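Local atomic coordinates of general stress protein 26 (Bacillus anthracis, PDB entry 3EC6), a protein that binds flavin-adenine dinucleotide in a fold of the pyridoxamine 5'-phosphate oxidase family, although its reaction and biological role are unknown. Residues Val44-Asp47 and Arg48-Lys52; Glu87-Ser90 and Thr91-Asn94; Asn98-Leu101 and Lys102-Leu105. All blocks are in the same frame, centred on the assembly; numbering follows the deposited sequence. Where two conformers were deposited one is given.

The three interactions follow one another along the chain, all within the pyridoxamine 5'-phosphate oxidase family region. Interactions 1 and 3 both touch the FAD. Residues 44-52 hold the pyrimidine edge of the flavin and both phosphates, while Trp-104 of interaction 3 lies over a face of the flavin rings. Their centres are about 12 Å apart, and they pack directly, with Ala-45 CB 3.6 Å from Leu-101 CD1. Interaction 2 stands off the cofactor, the side chain of Lys-93 being about 12 Å from it. It is tied to interaction 1 by a salt bridge of 2.7 Å from Arg-48 NH2 to Glu-88 OE1, centres about 14 Å apart. Interaction 3 follows it closely in sequence, centred about 15 Å away.

Interaction 1 (Val44-Asp47 and Arg48-Lys52); sequences VATD and RQSKK. With FAD (flavin-adenine dinucleotide), chain B.
Asp-47 and Ser-50 close a type I beta turn that carries the chain from strand 41-47 into helix 51-58. The carbonyl oxygen of Asp-47 is gripped twice: Ser-50 N gives it a bond of 3.0 Å, and Ser-50 OG, in the conformer described, adds one of 2.9 Å to Asp-47 O, tilted from the carbonyl plane. The Asp-47 carboxylate reaches forward over the turn, CG being anti to the backbone N (chi1 172°), and its OD2 accepts from Gln-49 N at 2.8 Å, met from above the carboxylate plane. Arg-48 points away from the turn; its guanidinium leaves for Glu-88 and Pro-111 O.

On the strand, Thr-46 OG1 donates to flavin O2 at 2.7 Å. Past the turn, the first helical amides face the pyrophosphate, Lys-51 N meeting O1A at 2.7 Å and Lys-52 N meeting O2P at 3.2 Å, so the helix start probably helps to offset the phosphate charge. The Lys-52 amine goes on to Thr-22 and His-29. One residue before Thr-46, flavin N3 donates almost straight to Ala-45 O, at 2.8 Å and 175°.

Interaction 2 (Glu87-Ser90 and Thr91-Asn94); sequences EEDS and TLKN
The carboxylate of Asp-89 caps the start of helix 90-96: its OD2 accepts from Leu-92 N at 2.8 Å, on the anti side and 27° out of the carboxylate plane. This is possible because CG of Asp-89 stands anti to its own N (chi1 180°), which swings the acid forward to the amides of the first turn. Asp-89 OD2 also lies 3.3 Å from Thr-91 CB and 3.5 Å from Leu-92 CG, so carbon packs against the oxygen. A second flat group stands just upstream. The Glu-87 carboxylate bends forward at chi2 and takes Asp-89 N on the anti side of OE2 at 2.9 Å, fixing the backbone of the capping residue.

The aliphatic part of Glu-87 does its own work, crossing the Leu-92 side chain at about a right angle with CG 3.9 Å from Leu-92 CD1; both side chains also rest on Leu-115 of strand 113-126. Lys-93 lays its chain along the incoming backbone, CD 3.6 Å from Glu-88 O. Its NZ is near the acid of Glu-88 without touching it, and that acid is paired with Arg-48 instead. Regular helical bonds begin at once, from Lys-93 N to Asp-89 O at 3.0 Å and from Asn-94 N to Ser-90 O. The arrangement is a classic aspartate N-cap, here where strand 77-87 hands over to a surface helix.

Interaction 3 (Asn98-Leu101 and Lys102-Leu105); sequences NNSL and KRWL. With FAD (flavin-adenine dinucleotide), chain B; SO4 (sulfate ion), chain C.
Residues 99-103 wind as a 3-10 turn, with Lys-102 N bonded to Asn-99 O at 3.1 Å, and the 3-10 segment ends where Leu-101 O accepts from both Trp-104 N and Leu-105 N, each at 2.9 Å. An Asx turn starts it, Asn-98 OD1 accepting from Ser-100 N.

Arg-103 reaches back along the turn, extended from CG to NE, so that NH1 donates to Ser-100 O at 3.1 Å. The bond lies in the carbonyl plane, on a lone pair, and also nearly in the guanidinium plane. The corresponding backbone bond from Arg-103 N is long and weak, so the side chain supplies much of the hold on this oxygen. A sulfate, probably from the crystallisation liquor, is clasped between the two residues: Ser-100 OG bonds its O4 at 2.6 Å and Arg-103 NH1 its O1 at 2.8 Å. NH2 of Arg-103 also forms a salt bridge with Asp-74 of the second subunit.

Trp-104 is sandwiched. CB of Arg-103 sits over the centre of one face, and the flavin covers the opposite one, offset toward the rim, with Trp-104 CZ2 3.2 Å from FAD N10. The indole's CZ3 also comes 4.2 Å from Leu-101 CD2, joining the ring to the buried side of the turn. Lys-102 runs beside Asn-99 in the same direction, its amine ending at Leu-106 O. The loop thus lays Trp-104 against the isoalloxazine beside the dimer interface, within a flavin-binding split barrel of the pyridoxamine 5'-phosphate oxidase family.

Interaction 1 (Val44-Asp47 and Arg48-Lys52)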
loop_
_atom_site.group_PDB
_atom_site.type_symbol
_atom_site.label_atom_id
_atom_site.label_comp_id
_atom_site.label_asym_id
_atom_site.label_seq_id
_atom_site.Cartn_x
_atom_site.Cartn_y
_atom_site.Cartn_z
ATOM N N VAL A 44 6.280 13.724 -1.997
ATOM C CA VAL A 44 5.711 13.506 -0.653
ATOM C C VAL A 44 6.613 14.276 0.325
ATOM O O VAL A 44 7.843 14.224 0.220
ATOM C CB VAL A 44 5.749 12.022 -0.287
ATOM C CG1 VAL A 44 5.327 11.797 1.161
ATOM C CG2 VAL A 44 4.808 11.245 -1.235
ATOM N N ALA A 45 5.991 14.991 1.253
ATOM C CA ALA A 45 6.706 15.725 2.289
ATOM C C ALA A 45 6.888 14.812 3.469
ATOM O O ALA A 45 5.919 14.153 3.924
ATOM C CB ALA A 45 5.891 16.975 2.662
ATOM N N THR A 46 8.115 14.740 4.000
ATOM C CA THR A 46 8.361 13.872 5.143
ATOM C C THR A 46 9.537 14.388 5.966
ATOM O O THR A 46 10.201 15.378 5.568
ATOM C CB THR A 46 8.486 12.363 4.742
ATOM O OG1 THR A 46 8.331 11.563 5.912
ATOM C CG2 THR A 46 9.821 12.076 4.068
ATOM N N ASP A 47 9.822 13.683 7.054
ATOM C CA ASP A 47 10.956 14.024 7.909
ATOM C C ASP A 47 12.185 13.315 7.341
ATOM O O ASP A 47 12.122 12.124 6.911
ATOM C CB ASP A 47 10.651 13.500 9.319
ATOM C CG ASP A 47 11.845 13.612 10.264
ATOM O OD1 ASP A 47 12.047 14.675 10.864
ATOM O OD2 ASP A 47 12.579 12.602 10.413
ATOM N N ARG A 48 13.316 14.021 7.339
ATOM C CA ARG A 48 14.527 13.442 6.722
ATOM C C ARG A 48 15.096 12.212 7.438
ATOM O O ARG A 48 15.827 11.438 6.812
ATOM C CB ARG A 48 15.618 14.476 6.521
ATOM C CG ARG A 48 16.309 14.857 7.747
ATOM C CD ARG A 48 17.647 15.554 7.352
ATOM N NE ARG A 48 17.399 16.886 6.796
ATOM C CZ ARG A 48 17.726 17.286 5.559
ATOM N NH1 ARG A 48 18.317 16.474 4.657
ATOM N NH2 ARG A 48 17.426 18.523 5.203
ATOM N N GLN A 49 14.691 11.985 8.681
ATOM C CA GLN A 49 15.110 10.780 9.383
ATOM C C GLN A 49 14.166 9.577 9.204
ATOM O O GLN A 49 14.394 8.518 9.826
ATOM C CB GLN A 49 15.333 11.077 10.871
ATOM C CG GLN A 49 16.358 12.166 11.164
ATOM C CD GLN A 49 17.699 11.929 10.462
ATOM O OE1 GLN A 49 18.339 12.883 10.031
ATOM N NE2 GLN A 49 18.122 10.670 10.359
ATOM N N SER A 50 13.147 9.738 8.370
ATOM C CA SER A 50 12.188 8.682 8.066
ATOM C C SER A 50 12.854 7.425 7.540
ATOM O O SER A 50 13.811 7.491 6.777
ATOM C CB SER A 50 11.198 9.195 7.021
ATOM O OG SER A 50 10.272 10.013 7.660
ATOM N N LYS A 51 12.338 6.273 7.968
ATOM C CA LYS A 51 12.821 5.012 7.432
ATOM C C LYS A 51 12.544 4.914 5.935
ATOM O O LYS A 51 13.290 4.276 5.241
ATOM C CB LYS A 51 12.267 3.807 8.198
ATOM C CG LYS A 51 12.870 3.619 9.583
ATOM C CD LYS A 51 12.021 2.548 10.325
ATOM C CE LYS A 51 12.146 2.632 11.845
ATOM N NZ LYS A 51 13.524 2.292 12.283
ATOM N N LYS A 52 11.496 5.576 5.442
ATOM C CA LYS A 52 11.248 5.555 3.990
ATOM C C LYS A 52 12.410 6.203 3.264
ATOM O O LYS A 52 12.775 5.790 2.184
ATOM C CB LYS A 52 9.967 6.303 3.622
ATOM C CG LYS A 52 8.718 5.770 4.275
ATOM C CD LYS A 52 8.456 4.298 3.898
ATOM C CE LYS A 52 7.388 4.128 2.905
ATOM N NZ LYS A 52 7.254 2.697 2.530
HETATM P PA FAD B . 9.208 5.811 10.520
HETATM O O1A FAD B . 10.610 6.205 10.079
HETATM O O2A FAD B . 8.611 6.739 11.562
HETATM O O5B FAD B . 9.188 4.345 11.253
HETATM C C5B FAD B . 7.920 3.794 11.521
HETATM C C4B FAD B . 7.939 2.477 10.772
HETATM O O4B FAD B . 8.824 1.576 11.471
HETATM C C3B FAD B . 6.537 1.879 10.733
HETATM O O3B FAD B . 5.924 2.092 9.461
HETATM C C2B FAD B . 6.783 0.427 11.144
HETATM O O2B FAD B . 6.957 -0.391 9.999
HETATM C C1B FAD B . 8.093 0.453 11.934
HETATM N N9A FAD B . 7.845 0.605 13.390
HETATM C C8A FAD B . 6.750 1.206 13.968
HETATM N N7A FAD B . 6.874 1.141 15.317
HETATM C C5A FAD B . 8.033 0.523 15.614
HETATM C C6A FAD B . 8.612 0.213 16.844
HETATM N N6A FAD B . 7.856 0.279 17.950
HETATM N N1A FAD B . 9.826 -0.454 16.843
HETATM C C2A FAD B . 10.447 -0.797 15.644
HETATM N N3A FAD B . 9.857 -0.480 14.424
HETATM C C4A FAD B . 8.663 0.177 14.415
HETATM N N1 FAD B . 3.946 10.923 7.172
HETATM C C2 FAD B . 4.725 11.837 6.493
HETATM O O2 FAD B . 5.884 11.952 6.902
HETATM N N3 FAD B . 4.244 12.523 5.402
HETATM C C4 FAD B . 2.941 12.351 4.985
HETATM O O4 FAD B . 2.510 12.990 3.983
HETATM C C4X FAD B . 2.102 11.475 5.704
HETATM N N5 FAD B . 0.789 11.314 5.294
HETATM C C5X FAD B . -0.024 10.450 6.016
HETATM C C6 FAD B . -1.360 10.328 5.590
HETATM C C7 FAD B . -2.165 9.431 6.298
HETATM C C7M FAD B . -3.604 9.295 5.860
HETATM C C8 FAD B . -1.661 8.689 7.388
HETATM C C8M FAD B . -2.510 7.689 8.158
HETATM C C9 FAD B . -0.315 8.788 7.764
HETATM C C9A FAD B . 0.513 9.696 7.076
HETATM N N10 FAD B . 1.845 9.829 7.451
HETATM C C10 FAD B . 2.639 10.750 6.768
HETATM C "C1'" FAD B . 2.515 8.980 8.480
HETATM C "C2'" FAD B . 3.276 7.781 7.894
HETATM O "O2'" FAD B . 2.397 6.921 7.163
HETATM C "C3'" FAD B . 3.836 6.970 9.065
HETATM O "O3'" FAD B . 4.658 7.868 9.829
HETATM C "C4'" FAD B . 4.652 5.776 8.587
HETATM O "O4'" FAD B . 4.955 4.849 9.679
HETATM C "C5'" FAD B . 5.970 6.252 7.951
HETATM O "O5'" FAD B . 6.734 5.115 7.575
HETATM P P FAD B . 8.314 5.241 7.870
HETATM O O1P FAD B . 9.008 3.894 7.705
HETATM O O2P FAD B . 8.940 6.416 7.173
HETATM O O3P FAD B . 8.114 5.603 9.417
#

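Interaction 2 (Glu87-Ser90 and Thr91-Asn94)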
loop_
_atom_site.group_PDB
_atom_site.type_symbol
_atom_site.label_atom_id
_atom_site.label_comp_id
_atom_site.label_asym_id
_atom_site.label_seq_id
_atom_site.Cartn_x
_atom_site.Cartn_y
_atom_site.Cartn_z
ATOM N N GLU A 87 14.507 15.599 -2.491
ATOM C CA GLU A 87 14.482 16.931 -3.099
ATOM C C GLU A 87 14.401 17.916 -1.932
ATOM O O GLU A 87 13.530 17.799 -1.049
ATOM C CB GLU A 87 13.283 17.036 -4.084
ATOM C CG GLU A 87 13.032 18.455 -4.587
ATOM C CD GLU A 87 14.147 18.969 -5.491
ATOM O OE1 GLU A 87 14.048 18.718 -6.711
ATOM O OE2 GLU A 87 15.073 19.669 -5.025
ATOM N N GLU A 88 15.345 18.868 -1.897
ATOM C CA GLU A 88 15.346 19.851 -0.817
ATOM C C GLU A 88 15.119 21.269 -1.390
ATOM O O GLU A 88 15.334 22.244 -0.683
ATOM C CB GLU A 88 16.662 19.819 -0.018
ATOM C CG GLU A 88 16.951 18.449 0.552
ATOM C CD GLU A 88 17.779 18.466 1.816
ATOM O OE1 GLU A 88 17.609 19.372 2.669
ATOM O OE2 GLU A 88 18.579 17.535 1.974
ATOM N N ASP A 89 14.717 21.362 -2.653
ATOM C CA ASP A 89 14.447 22.663 -3.299
ATOM C C ASP A 89 13.452 23.485 -2.467
ATOM O O ASP A 89 12.331 23.041 -2.223
ATOM C CB ASP A 89 13.884 22.397 -4.683
ATOM C CG ASP A 89 13.572 23.665 -5.417
ATOM O OD1 ASP A 89 14.529 24.370 -5.834
ATOM O OD2 ASP A 89 12.379 23.983 -5.564
ATOM N N SER A 90 13.869 24.677 -2.029
ATOM C CA SER A 90 13.016 25.551 -1.203
ATOM C C SER A 90 11.726 25.954 -1.894
ATOM O O SER A 90 10.687 26.054 -1.243
ATOM C CB SER A 90 13.763 26.809 -0.772
ATOM O OG SER A 90 14.849 26.467 0.061
ATOM N N THR A 91 11.785 26.160 -3.209
ATOM C CA THR A 91 10.593 26.578 -3.961
ATOM C C THR A 91 9.529 25.477 -3.915
ATOM O O THR A 91 8.378 25.767 -3.601
ATOM C CB THR A 91 10.920 26.969 -5.405
ATOM O OG1 THR A 91 11.822 28.080 -5.365
ATOM C CG2 THR A 91 9.634 27.404 -6.194
ATOM N N LEU A 92 9.922 24.221 -4.166
ATOM C CA LEU A 92 8.939 23.139 -4.089
ATOM C C LEU A 92 8.482 22.909 -2.656
ATOM O O LEU A 92 7.292 22.697 -2.412
ATOM C CB LEU A 92 9.452 21.818 -4.694
ATOM C CG LEU A 92 9.659 21.879 -6.182
ATOM C CD1 LEU A 92 10.456 20.605 -6.656
ATOM C CD2 LEU A 92 8.339 22.023 -6.901
ATOM N N LYS A 93 9.405 22.973 -1.685
ATOM C CA LYS A 93 9.008 22.758 -0.289
ATOM C C LYS A 93 7.948 23.807 0.141
ATOM O O LYS A 93 6.969 23.481 0.808
ATOM C CB LYS A 93 10.235 22.825 0.648
ATOM C CG LYS A 93 10.990 21.485 0.593
ATOM C CD LYS A 93 12.355 21.544 1.199
ATOM C CE LYS A 93 12.314 22.200 2.459
ATOM N NZ LYS A 93 13.748 22.564 2.867
ATOM N N ASN A 94 8.179 25.061 -0.232
ATOM C CA ASN A 94 7.246 26.122 0.135
ATOM C C ASN A 94 5.944 26.001 -0.649
ATOM O O ASN A 94 4.871 26.292 -0.113
ATOM C CB ASN A 94 7.892 27.498 -0.078
ATOM C CG ASN A 94 9.041 27.763 0.886
ATOM O OD1 ASN A 94 9.096 27.198 1.949
ATOM N ND2 ASN A 94 9.955 28.667 0.506
#

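Interaction 3 (Asn98-Leu101 and Lys102-Leu105)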
loop_
_atom_site.group_PDB
_atom_site.type_symbol
_atom_site.label_atom_id
_atom_site.label_comp_id
_atom_site.label_asym_id
_atom_site.label_seq_id
_atom_site.Cartn_x
_atom_site.Cartn_y
_atom_site.Cartn_z
ATOM N N ASN A 98 1.641 22.851 3.831
ATOM C CA ASN A 98 0.272 23.141 4.290
ATOM C C ASN A 98 0.145 22.616 5.706
ATOM O O ASN A 98 1.010 21.824 6.138
ATOM C CB ASN A 98 -0.787 22.530 3.364
ATOM C CG ASN A 98 -0.780 21.039 3.398
ATOM O OD1 ASN A 98 -1.464 20.417 4.224
ATOM N ND2 ASN A 98 0.069 20.427 2.570
ATOM N N ASN A 99 -0.912 22.980 6.402
ATOM C CA ASN A 99 -0.943 22.703 7.857
ATOM C C ASN A 99 -1.175 21.219 8.203
ATOM O O ASN A 99 -0.914 20.799 9.333
ATOM C CB ASN A 99 -1.922 23.628 8.587
ATOM C CG ASN A 99 -1.412 25.089 8.625
ATOM O OD1 ASN A 99 -0.196 25.354 8.425
ATOM N ND2 ASN A 99 -2.318 26.026 8.900
ATOM N N SER A 100 -1.626 20.395 7.237
ATOM C CA SER A 100 -1.761 18.994 7.565
ATOM C C SER A 100 -0.406 18.387 7.890
ATOM O O SER A 100 -0.328 17.431 8.695
ATOM C CB SER A 100 -2.397 18.213 6.414
ATOM O OG SER A 100 -3.645 18.841 6.088
ATOM N N LEU A 101 0.649 18.976 7.296
ATOM C CA LEU A 101 2.026 18.459 7.532
ATOM C C LEU A 101 2.548 18.718 8.947
ATOM O O LEU A 101 3.592 18.163 9.339
ATOM C CB LEU A 101 2.995 18.966 6.470
ATOM C CG LEU A 101 2.586 18.681 5.021
ATOM C CD1 LEU A 101 3.607 19.411 4.120
ATOM C CD2 LEU A 101 2.663 17.168 4.808
ATOM N N LYS A 102 1.823 19.512 9.739
ATOM C CA LYS A 102 2.255 19.870 11.095
ATOM C C LYS A 102 2.239 18.642 12.024
ATOM O O LYS A 102 2.787 18.687 13.106
ATOM C CB LYS A 102 1.418 21.051 11.668
ATOM C CG LYS A 102 1.832 22.351 11.045
ATOM C CD LYS A 102 1.063 23.553 11.624
ATOM C CE LYS A 102 1.550 24.020 13.032
ATOM N NZ LYS A 102 3.082 23.948 13.320
ATOM N N ARG A 103 1.634 17.549 11.559
ATOM C CA ARG A 103 1.690 16.311 12.310
ATOM C C ARG A 103 3.099 15.796 12.349
ATOM O O ARG A 103 3.485 15.094 13.306
ATOM C CB ARG A 103 0.802 15.236 11.663
ATOM C CG ARG A 103 -0.675 15.570 11.747
ATOM C CD ARG A 103 -1.483 14.599 10.859
ATOM N NE ARG A 103 -2.928 14.747 11.068
ATOM C CZ ARG A 103 -3.699 15.638 10.469
ATOM N NH1 ARG A 103 -3.203 16.545 9.616
ATOM N NH2 ARG A 103 -5.002 15.627 10.730
ATOM N N TRP A 104 3.860 16.079 11.289
ATOM C CA TRP A 104 5.184 15.435 11.141
ATOM C C TRP A 104 6.357 16.406 11.055
ATOM O O TRP A 104 7.497 15.960 11.181
ATOM C CB TRP A 104 5.196 14.538 9.881
ATOM C CG TRP A 104 4.036 13.585 9.911
ATOM C CD1 TRP A 104 3.889 12.471 10.725
ATOM C CD2 TRP A 104 2.850 13.684 9.138
ATOM N NE1 TRP A 104 2.664 11.869 10.465
ATOM C CE2 TRP A 104 1.997 12.608 9.525
ATOM C CE3 TRP A 104 2.406 14.589 8.172
ATOM C CZ2 TRP A 104 0.714 12.415 8.935
ATOM C CZ3 TRP A 104 1.114 14.406 7.586
ATOM C CH2 TRP A 104 0.298 13.324 7.988
ATOM N N LEU A 105 6.071 17.708 10.823
ATOM C CA LEU A 105 7.082 18.746 10.558
ATOM C C LEU A 105 6.631 20.045 11.190
ATOM O O LEU A 105 5.424 20.242 11.363
ATOM C CB LEU A 105 7.227 18.925 9.029
ATOM C CG LEU A 105 7.773 17.707 8.281
ATOM C CD1 LEU A 105 7.493 18.006 6.778
ATOM C CD2 LEU A 105 9.277 17.539 8.616
HETATM P PA FAD B . 9.208 5.811 10.520
HETATM O O1A FAD B . 10.610 6.205 10.079
HETATM O O2A FAD B . 8.611 6.739 11.562
HETATM O O5B FAD B . 9.188 4.345 11.253
HETATM C C5B FAD B . 7.920 3.794 11.521
HETATM C C4B FAD B . 7.939 2.477 10.772
HETATM O O4B FAD B . 8.824 1.576 11.471
HETATM C C3B FAD B . 6.537 1.879 10.733
HETATM O O3B FAD B . 5.924 2.092 9.461
HETATM C C2B FAD B . 6.783 0.427 11.144
HETATM O O2B FAD B . 6.957 -0.391 9.999
HETATM C C1B FAD B . 8.093 0.453 11.934
HETATM N N9A FAD B . 7.845 0.605 13.390
HETATM C C8A FAD B . 6.750 1.206 13.968
HETATM N N7A FAD B . 6.874 1.141 15.317
HETATM C C5A FAD B . 8.033 0.523 15.614
HETATM C C6A FAD B . 8.612 0.213 16.844
HETATM N N6A FAD B . 7.856 0.279 17.950
HETATM N N1A FAD B . 9.826 -0.454 16.843
HETATM C C2A FAD B . 10.447 -0.797 15.644
HETATM N N3A FAD B . 9.857 -0.480 14.424
HETATM C C4A FAD B . 8.663 0.177 14.415
HETATM N N1 FAD B . 3.946 10.923 7.172
HETATM C C2 FAD B . 4.725 11.837 6.493
HETATM O O2 FAD B . 5.884 11.952 6.902
HETATM N N3 FAD B . 4.244 12.523 5.402
HETATM C C4 FAD B . 2.941 12.351 4.985
HETATM O O4 FAD B . 2.510 12.990 3.983
HETATM C C4X FAD B . 2.102 11.475 5.704
HETATM N N5 FAD B . 0.789 11.314 5.294
HETATM C C5X FAD B . -0.024 10.450 6.016
HETATM C C6 FAD B . -1.360 10.328 5.590
HETATM C C7 FAD B . -2.165 9.431 6.298
HETATM C C7M FAD B . -3.604 9.295 5.860
HETATM C C8 FAD B . -1.661 8.689 7.388
HETATM C C8M FAD B . -2.510 7.689 8.158
HETATM C C9 FAD B . -0.315 8.788 7.764
HETATM C C9A FAD B . 0.513 9.696 7.076
HETATM N N10 FAD B . 1.845 9.829 7.451
HETATM C C10 FAD B . 2.639 10.750 6.768
HETATM C "C1'" FAD B . 2.515 8.980 8.480
HETATM C "C2'" FAD B . 3.276 7.781 7.894
HETATM O "O2'" FAD B . 2.397 6.921 7.163
HETATM C "C3'" FAD B . 3.836 6.970 9.065
HETATM O "O3'" FAD B . 4.658 7.868 9.829
HETATM C "C4'" FAD B . 4.652 5.776 8.587
HETATM O "O4'" FAD B . 4.955 4.849 9.679
HETATM C "C5'" FAD B . 5.970 6.252 7.951
HETATM O "O5'" FAD B . 6.734 5.115 7.575
HETATM P P FAD B . 8.314 5.241 7.870
HETATM O O1P FAD B . 9.008 3.894 7.705
HETATM O O2P FAD B . 8.940 6.416 7.173
HETATM O O3P FAD B . 8.114 5.603 9.417
HETATM S S SO4 C . -6.263 18.514 8.221
HETATM O O1 SO4 C . -4.967 18.604 8.916
HETATM O O2 SO4 C . -6.950 17.299 8.680
HETATM O O3 SO4 C . -7.081 19.694 8.518
HETATM O O4 SO4 C . -6.130 18.507 6.762
#